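Local coordinates for uncharacterized protein (Enterococcus faecalis, PDB 3CLQ) that is of unknown function but belongs to the AllG (DUF1116) family and may act as, or resemble, a subunit of an oxamate carbamoyltransferase, at residues L75-D78 and L79-D83; N144-S147 and V148-L152; R193-A196 and G197-L201; G331-V334 and A335-L338. All coordinates share one frame; numbering follows the deposited sequence.

In the fold
All four contacts are helix starts, and they differ in how far side chains cap them. Contact 1 is partly buried and uses an aspartate side chain at the N-cap. Contacts 2 and 4 lie at the surface, where the N-cap side chain makes no capping bond; in contact 2 Gln-146 lies close against Asp-150, and in contact 4 Glu-336 accepts from Thr-333 N. Contact 3, the buried one, uses Asp-188, earlier in the same chain, and packs against the second subunit. Contacts 1 and 2 touch through Leu-79 and Asn-144, with centres about 14 Å apart, whereas contacts 1 and 4 lie on opposite sides of the chain's centre.

Contact 1: residues L75-D78 and L79-D83; sequences LAKD and LADAD
Asp-78 and Asp-81 bury most of the surface here, and between them they set the N-terminal cap of helix 79-87. Asp-78 is the N-cap residue. With CG lodged between the backbone N and the carbonyl carbon (chi1 51°), its carboxylate folds back over the first turn, and OD1 accepts from Asp-81 N at 3.0 Å, met from above the carboxylate plane. Asp-81 answers in the other direction, as in a capping box, but reaches one residue further back: its OD2 takes the N-H of Lys-77, with N to OD2 at 2.9 Å. The two side chains cross at about a right angle, their carboxylate planes 76° apart, and Asp-78 OD2 stays 4.3 Å from Asp-81 OD2. That proximity of like charges is probably eased by the helix N-terminus and by Arg-84, which forms a salt bridge with Asp-81 OD1. The methylenes of Lys-77 also run past Asp-81, with Lys-77 CG 3.2 Å from Asp-81 OD2. Over the same face of the carboxylate as the Lys-77 N-H lies Ala-76, whose CB is 3.2 Å from Asp-81 OD1 and also rests against Ala-82. Ala-82 and Leu-79 turn toward helix 60-73, touching Gln-67 and Val-71, placing the cap in the short link between the two helices. The first backbone bond of the turn runs from Ala-82 N to Asp-78 O, a short 2.6 Å.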
loop_
_atom_site.group_PDB
_atom_site.type_symbol
_atom_site.label_atom_id
_atom_site.label_comp_id
_atom_site.label_asym_id
_atom_site.label_seq_id
_atom_site.Cartn_x
_atom_site.Cartn_y
_atom_site.Cartn_z
ATOM N N LEU B 75 26.367 17.792 -25.352
ATOM C CA LEU B 75 26.498 17.876 -26.806
ATOM C C LEU B 75 26.094 19.256 -27.365
ATOM O O LEU B 75 26.311 19.548 -28.538
ATOM C CB LEU B 75 25.732 16.731 -27.488
ATOM C CG LEU B 75 26.166 15.313 -27.078
ATOM C CD1 LEU B 75 25.333 14.239 -27.773
ATOM C CD2 LEU B 75 27.645 15.087 -27.351
ATOM N N ALA B 76 25.521 20.102 -26.512
ATOM C CA ALA B 76 25.296 21.502 -26.868
ATOM C C ALA B 76 25.380 22.396 -25.639
ATOM O O ALA B 76 24.989 22.004 -24.532
ATOM C CB ALA B 76 23.965 21.676 -27.569
ATOM N N LYS B 77 25.882 23.605 -25.858
ATOM C CA LYS B 77 26.140 24.574 -24.805
ATOM C C LYS B 77 24.858 25.075 -24.150
ATOM O O LYS B 77 24.879 25.493 -23.001
ATOM C CB LYS B 77 26.909 25.786 -25.376
ATOM C CG LYS B 77 27.911 25.456 -26.476
ATOM C CD LYS B 77 28.448 26.752 -27.114
ATOM C CE LYS B 77 29.268 26.455 -28.380
ATOM N NZ LYS B 77 29.604 27.725 -29.114
ATOM N N ASP B 78 23.749 25.049 -24.885
ATOM C CA ASP B 78 22.518 25.688 -24.430
ATOM C C ASP B 78 21.335 25.322 -25.303
ATOM O O ASP B 78 21.486 24.716 -26.362
ATOM C CB ASP B 78 22.681 27.206 -24.416
ATOM C CG ASP B 78 23.220 27.746 -25.742
ATOM O OD1 ASP B 78 22.411 27.949 -26.693
ATOM O OD2 ASP B 78 24.460 27.971 -25.838
ATOM N N LEU B 79 20.154 25.722 -24.849
ATOM C CA LEU B 79 18.905 25.295 -25.462
ATOM C C LEU B 79 18.830 25.651 -26.937
ATOM O O LEU B 79 18.819 24.770 -27.800
ATOM C CB LEU B 79 17.709 25.880 -24.702
ATOM C CG LEU B 79 17.046 25.003 -23.621
ATOM C CD1 LEU B 79 18.051 24.143 -22.841
ATOM C CD2 LEU B 79 16.195 25.857 -22.676
ATOM N N ALA B 80 18.783 26.946 -27.225
ATOM C CA ALA B 80 18.752 27.395 -28.615
ATOM C C ALA B 80 19.817 26.696 -29.484
ATOM O O ALA B 80 19.567 26.367 -30.653
ATOM C CB ALA B 80 18.901 28.911 -28.683
ATOM N N ASP B 81 20.998 26.466 -28.900
ATOM C CA ASP B 81 22.060 25.722 -29.570
ATOM C C ASP B 81 21.664 24.259 -29.765
ATOM O O ASP B 81 21.811 23.712 -30.863
ATOM C CB ASP B 81 23.364 25.825 -28.768
ATOM C CG ASP B 81 24.365 24.721 -29.108
ATOM O OD1 ASP B 81 24.032 23.827 -29.990
ATOM O OD2 ASP B 81 25.500 24.750 -28.485
ATOM N N ALA B 82 21.164 23.637 -28.696
ATOM C CA ALA B 82 20.764 22.233 -28.736
ATOM C C ALA B 82 19.879 21.929 -29.934
ATOM O O ALA B 82 20.182 21.036 -30.742
ATOM C CB ALA B 82 20.053 21.861 -27.448
ATOM N N ASP B 83 18.778 22.683 -30.031
ATOM C CA ASP B 83 17.882 22.622 -31.177
ATOM C C ASP B 83 18.627 22.612 -32.533
ATOM O O ASP B 83 18.172 21.987 -33.499
ATOM C CB ASP B 83 16.884 23.784 -31.119
ATOM C CG ASP B 83 15.908 23.765 -32.273
ATOM O OD1 ASP B 83 15.588 22.646 -32.751
ATOM O OD2 ASP B 83 15.463 24.861 -32.711
#

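Contact 2: residues N144-S147 and V148-L152; sequences NDQS and VVDRL
Gln-146 and Asp-150, one turn apart, meet almost at a right angle, the amide plane inclined 46° to the carboxylate. The glutamine chain bends at chi2 (-32°) and runs forward along the helix surface toward Asp-150, which carries NE2 to the two carboxylate oxygens, displaced to one side of their plane. Gln-146 NE2 then lies 2.6 Å from Asp-150 OD1 and 2.8 Å from Asp-150 OD2. The other end of the amide turns to Val-149: Gln-146 OE1 is 3.4 Å from Val-149 CG1. That methyl occupies the place between the valine's backbone N and carbonyl carbon (chi1 49°), which also presses it to 3.0 Å from Gln-146 O. This is the first turn of helix 146-168, and its N-cap residue, Asp-145, makes no capping bond with its side chain. From there the regular i to i+4 backbone bonds begin. Gln-146 O accepts a practically straight bond from Asp-150 N at 2.9 Å, Ser-147 O takes Arg-151 N, and the bond from Val-149 N to Asp-145 O is weak. Asp-150 OD2 nevertheless comes to 2.9 Å from Gln-146 O, a pair of acceptors whose mutual repulsion the nearby amide nitrogen may offset. On the flank, Asp-145 and Ser-147 pack on Lys-137, while the buried Val-148 sets its CB 4.2 Å from Asn-144 CA.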
loop_
_atom_site.group_PDB
_atom_site.type_symbol
_atom_site.label_atom_id
_atom_site.label_comp_id
_atom_site.label_asym_id
_atom_site.label_seq_id
_atom_site.Cartn_x
_atom_site.Cartn_y
_atom_site.Cartn_z
ATOM N N ASN B 144 13.392 22.349 -19.209
ATOM C CA ASN B 144 14.869 22.341 -19.289
ATOM C C ASN B 144 15.585 23.581 -18.767
ATOM O O ASN B 144 16.441 24.123 -19.439
ATOM C CB ASN B 144 15.364 21.985 -20.703
ATOM C CG ASN B 144 14.506 22.599 -21.796
ATOM O OD1 ASN B 144 14.242 23.795 -21.799
ATOM N ND2 ASN B 144 14.078 21.779 -22.735
ATOM N N ASP B 145 15.227 24.016 -17.563
ATOM C CA ASP B 145 15.998 25.008 -16.819
ATOM C C ASP B 145 17.389 24.506 -16.481
ATOM O O ASP B 145 17.719 23.336 -16.694
ATOM C CB ASP B 145 15.332 25.268 -15.475
ATOM C CG ASP B 145 14.052 26.018 -15.603
ATOM O OD1 ASP B 145 14.060 27.117 -16.196
ATOM O OD2 ASP B 145 13.039 25.510 -15.093
ATOM N N GLN B 146 18.189 25.392 -15.902
ATOM C CA GLN B 146 19.342 24.970 -15.149
ATOM C C GLN B 146 18.861 23.978 -14.077
ATOM O O GLN B 146 19.410 22.876 -13.941
ATOM C CB GLN B 146 20.025 26.171 -14.498
ATOM C CG GLN B 146 21.515 26.304 -14.823
ATOM C CD GLN B 146 22.216 24.957 -15.037
ATOM O OE1 GLN B 146 22.775 24.691 -16.111
ATOM N NE2 GLN B 146 22.190 24.108 -14.012
ATOM N N SER B 147 17.813 24.319 -13.334
ATOM C CA SER B 147 17.428 23.421 -12.246
ATOM C C SER B 147 17.314 21.968 -12.723
ATOM O O SER B 147 17.907 21.068 -12.124
ATOM C CB SER B 147 16.197 23.909 -11.465
ATOM O OG SER B 147 15.071 24.121 -12.281
ATOM N N VAL B 148 16.584 21.737 -13.811
ATOM C CA VAL B 148 16.414 20.384 -14.363
ATOM C C VAL B 148 17.711 19.686 -14.767
ATOM O O VAL B 148 17.894 18.495 -14.509
ATOM C CB VAL B 148 15.503 20.381 -15.603
ATOM C CG1 VAL B 148 15.638 19.068 -16.371
ATOM C CG2 VAL B 148 14.064 20.633 -15.201
ATOM N N VAL B 149 18.609 20.404 -15.429
ATOM C CA VAL B 149 19.868 19.763 -15.799
ATOM C C VAL B 149 20.720 19.417 -14.567
ATOM O O VAL B 149 21.340 18.359 -14.532
ATOM C CB VAL B 149 20.650 20.552 -16.854
ATOM C CG1 VAL B 149 20.756 21.997 -16.456
ATOM C CG2 VAL B 149 22.026 19.937 -17.059
ATOM N N ASP B 150 20.719 20.290 -13.557
ATOM C CA ASP B 150 21.341 19.983 -12.268
ATOM C C ASP B 150 20.821 18.671 -11.649
ATOM O O ASP B 150 21.612 17.806 -11.272
ATOM C CB ASP B 150 21.112 21.111 -11.267
ATOM C CG ASP B 150 21.716 22.412 -11.703
ATOM O OD1 ASP B 150 22.867 22.430 -12.186
ATOM O OD2 ASP B 150 21.036 23.442 -11.555
ATOM N N ARG B 151 19.506 18.534 -11.518
ATOM C CA ARG B 151 18.942 17.307 -10.967
ATOM C C ARG B 151 19.312 16.061 -11.772
ATOM O O ARG B 151 19.578 15.002 -11.202
ATOM C CB ARG B 151 17.435 17.387 -10.863
ATOM C CG ARG B 151 16.802 16.103 -10.297
ATOM C CD ARG B 151 15.355 16.363 -10.049
ATOM N NE ARG B 151 15.214 17.792 -9.808
ATOM C CZ ARG B 151 14.635 18.335 -8.744
ATOM N NH1 ARG B 151 14.081 17.569 -7.798
ATOM N NH2 ARG B 151 14.585 19.657 -8.644
ATOM N N LEU B 152 19.307 16.183 -13.095
ATOM C CA LEU B 152 19.771 15.107 -13.952
ATOM C C LEU B 152 21.214 14.685 -13.638
ATOM O O LEU B 152 21.548 13.495 -13.695
ATOM C CB LEU B 152 19.680 15.522 -15.419
ATOM C CG LEU B 152 18.392 15.197 -16.159
ATOM C CD1 LEU B 152 18.762 14.361 -17.363
ATOM C CD2 LEU B 152 17.417 14.408 -15.302
#

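Contact 3: residues R193-A196 and G197-L201; sequences RNVA and GSTLL
A chi1 of -48° holds the Thr-199 hydroxyl beside its own backbone N, from where OG1 leans back along the helix to Val-195. This is the familiar serine or threonine bond to the carbonyl four residues earlier, placed in the first turns of helix 195-210. OG1 donates to Val-195 O at 2.6 Å, and Thr-199 N donates to the same oxygen at 2.9 Å; the two approach from opposite faces of the carbonyl plane, so a single acceptor is gripped twice. Ser-198 adopts a similar rotation (chi1 -80°), but its OG is bonded to Ser-233 OG and Asp-230 O, tying the helix to the segment leading into helix 234-247. Asn-194, at the N-cap, makes no side-chain capping bond, and Asp-188 serves the open end instead: its OD2 accepts from Gly-197 N, and its OD1 more weakly from Ala-196 N. The turn also belongs to the subunit interface, with Thr-199 packing on Thr-199 of the second subunit and Val-195 on that subunit's Met-186. Val-195 CG2 sits 3.9 Å above the centre of the Arg-193 guanidinium, over one of its faces.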
loop_
_atom_site.group_PDB
_atom_site.type_symbol
_atom_site.label_atom_id
_atom_site.label_comp_id
_atom_site.label_asym_id
_atom_site.label_seq_id
_atom_site.Cartn_x
_atom_site.Cartn_y
_atom_site.Cartn_z
ATOM N N ARG B 193 -1.909 5.716 -10.340
ATOM C CA ARG B 193 -1.717 5.685 -8.901
ATOM C C ARG B 193 -0.649 4.626 -8.577
ATOM O O ARG B 193 -0.837 3.441 -8.856
ATOM C CB ARG B 193 -3.052 5.473 -8.168
ATOM C CG ARG B 193 -2.975 4.678 -6.881
ATOM C CD ARG B 193 -4.229 4.739 -6.004
ATOM N NE ARG B 193 -4.263 6.017 -5.311
ATOM C CZ ARG B 193 -4.184 6.207 -3.994
ATOM N NH1 ARG B 193 -4.090 5.197 -3.158
ATOM N NH2 ARG B 193 -4.226 7.436 -3.522
ATOM N N ASN B 194 0.473 5.072 -8.006
ATOM C CA ASN B 194 1.654 4.226 -7.828
ATOM C C ASN B 194 2.163 4.244 -6.401
ATOM O O ASN B 194 3.279 3.776 -6.128
ATOM C CB ASN B 194 2.797 4.675 -8.770
ATOM C CG ASN B 194 2.551 4.291 -10.223
ATOM O OD1 ASN B 194 2.344 3.108 -10.535
ATOM N ND2 ASN B 194 2.574 5.277 -11.116
ATOM N N VAL B 195 1.326 4.762 -5.499
ATOM C CA VAL B 195 1.729 5.018 -4.116
ATOM C C VAL B 195 2.214 3.761 -3.412
ATOM O O VAL B 195 3.312 3.747 -2.810
ATOM C CB VAL B 195 0.597 5.648 -3.253
ATOM C CG1 VAL B 195 1.227 6.514 -2.139
ATOM C CG2 VAL B 195 -0.314 6.492 -4.096
ATOM N N ALA B 196 1.387 2.719 -3.478
ATOM C CA ALA B 196 1.683 1.462 -2.789
ATOM C C ALA B 196 2.975 0.855 -3.324
ATOM O O ALA B 196 3.894 0.552 -2.561
ATOM C CB ALA B 196 0.554 0.512 -2.956
ATOM N N GLY B 197 3.047 0.721 -4.649
ATOM C CA GLY B 197 4.226 0.188 -5.317
ATOM C C GLY B 197 5.461 0.974 -4.963
ATOM O O GLY B 197 6.526 0.405 -4.735
ATOM N N SER B 198 5.328 2.289 -4.898
ATOM C CA SER B 198 6.501 3.124 -4.691
ATOM C C SER B 198 7.004 2.937 -3.284
ATOM O O SER B 198 8.204 2.798 -3.049
ATOM C CB SER B 198 6.180 4.584 -4.987
ATOM O OG SER B 198 6.211 4.813 -6.395
ATOM N N THR B 199 6.070 2.870 -2.348
ATOM C CA THR B 199 6.403 2.638 -0.957
ATOM C C THR B 199 6.927 1.224 -0.712
ATOM O O THR B 199 7.703 1.002 0.206
ATOM C CB THR B 199 5.165 2.908 -0.114
ATOM O OG1 THR B 199 4.626 4.155 -0.549
ATOM C CG2 THR B 199 5.498 3.009 1.351
ATOM N N LEU B 200 6.514 0.263 -1.521
ATOM C CA LEU B 200 7.030 -1.087 -1.359
ATOM C C LEU B 200 8.446 -1.188 -1.895
ATOM O O LEU B 200 9.238 -1.988 -1.415
ATOM C CB LEU B 200 6.157 -2.124 -2.071
ATOM C CG LEU B 200 4.843 -2.514 -1.393
ATOM C CD1 LEU B 200 3.959 -3.236 -2.428
ATOM C CD2 LEU B 200 5.010 -3.352 -0.108
ATOM N N LEU B 201 8.755 -0.376 -2.893
ATOM C CA LEU B 201 10.042 -0.423 -3.534
ATOM C C LEU B 201 11.090 0.297 -2.703
ATOM O O LEU B 201 12.188 -0.228 -2.527
ATOM C CB LEU B 201 9.949 0.229 -4.903
ATOM C CG LEU B 201 10.685 -0.396 -6.075
ATOM C CD1 LEU B 201 11.124 0.670 -7.081
ATOM C CD2 LEU B 201 11.845 -1.146 -5.580
#

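Contact 4: residues G331-V334 and A335-L338; sequences GGTV and AEAL
Gly-332 enters the turn with a positive phi (88°), a conformation well suited to glycine, and the chain then passes through an extended Thr-333 before becoming helical at Val-334. Glu-336 reaches back over this entry. Its CG points away from the carbonyl carbon (chi1 -82°) and the chain continues extended, so that OE1 lies 3.4 Å from Gly-332 CA and accepts from Thr-333 N at 3.2 Å. The N-H arrives steeply, 71° out of the carboxylate plane. The hydrocarbon part of the glutamate lies alongside Thr-333, with Glu-336 CD 3.7 Å from Thr-333 CB. Further along, Val-334 O takes a nearly straight bond from Leu-338 N at 3.0 Å and a weak one from Ala-337 N, while Thr-333 O receives Ala-337 N at 3.2 Å. Leu-338 also brings its CG to 3.5 Å from Val-334 O. Leu-338 packs on Ala-321 and the buried Ala-337 on Met-320, whereas Val-334 packs on Asp-361 of the second subunit. As modelled, Thr-333 at the N-cap makes no return bond to Glu-336, though its side-chain placement is doubtful, so only the glutamate half of a capping box is seen at the start of helix 334-343.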
loop_
_atom_site.group_PDB
_atom_site.type_symbol
_atom_site.label_atom_id
_atom_site.label_comp_id
_atom_site.label_asym_id
_atom_site.label_seq_id
_atom_site.Cartn_x
_atom_site.Cartn_y
_atom_site.Cartn_z
ATOM N N GLY B 331 -11.556 10.706 -13.475
ATOM C CA GLY B 331 -12.910 10.940 -13.941
ATOM C C GLY B 331 -13.703 9.658 -13.919
ATOM O O GLY B 331 -13.176 8.585 -13.610
ATOM N N GLY B 332 -14.982 9.773 -14.230
ATOM C CA GLY B 332 -15.863 8.626 -14.268
ATOM C C GLY B 332 -16.498 8.310 -12.931
ATOM O O GLY B 332 -16.399 9.101 -11.996
ATOM N N THR B 333 -17.150 7.145 -12.882
ATOM C CA THR B 333 -17.890 6.633 -11.744
ATOM C C THR B 333 -17.161 5.378 -11.231
ATOM O O THR B 333 -16.333 4.789 -11.940
ATOM C CB THR B 333 -19.330 6.271 -12.194
ATOM O OG1 THR B 333 -20.304 6.796 -11.285
ATOM C CG2 THR B 333 -19.515 4.801 -12.297
ATOM N N VAL B 334 -17.427 4.980 -9.990
ATOM C CA VAL B 334 -16.817 3.765 -9.457
ATOM C C VAL B 334 -17.457 2.561 -10.133
ATOM O O VAL B 334 -16.762 1.648 -10.572
ATOM C CB VAL B 334 -16.929 3.674 -7.916
ATOM C CG1 VAL B 334 -18.255 4.276 -7.441
ATOM C CG2 VAL B 334 -16.809 2.223 -7.450
ATOM N N ALA B 335 -18.780 2.570 -10.256
ATOM C CA ALA B 335 -19.456 1.500 -10.985
ATOM C C ALA B 335 -18.920 1.346 -12.418
ATOM O O ALA B 335 -18.789 0.236 -12.914
ATOM C CB ALA B 335 -20.939 1.698 -10.974
ATOM N N GLU B 336 -18.577 2.454 -13.065
ATOM C CA GLU B 336 -17.996 2.419 -14.406
ATOM C C GLU B 336 -16.625 1.767 -14.414
ATOM O O GLU B 336 -16.269 1.078 -15.372
ATOM C CB GLU B 336 -17.861 3.827 -14.992
ATOM C CG GLU B 336 -19.150 4.381 -15.611
ATOM C CD GLU B 336 -19.087 5.894 -15.885
ATOM O OE1 GLU B 336 -17.978 6.489 -15.908
ATOM O OE2 GLU B 336 -20.167 6.489 -16.073
ATOM N N ALA B 337 -15.844 1.997 -13.363
ATOM C CA ALA B 337 -14.501 1.447 -13.326
ATOM C C ALA B 337 -14.559 -0.061 -13.104
ATOM O O ALA B 337 -13.823 -0.808 -13.736
ATOM C CB ALA B 337 -13.649 2.143 -12.284
ATOM N N LEU B 338 -15.454 -0.516 -12.238
ATOM C CA LEU B 338 -15.622 -1.951 -12.055
ATOM C C LEU B 338 -15.966 -2.527 -13.401
ATOM O O LEU B 338 -15.454 -3.550 -13.810
ATOM C CB LEU B 338 -16.771 -2.256 -11.093
ATOM C CG LEU B 338 -16.630 -1.695 -9.678
ATOM C CD1 LEU B 338 -17.680 -2.275 -8.713
ATOM C CD2 LEU B 338 -15.220 -1.935 -9.172
#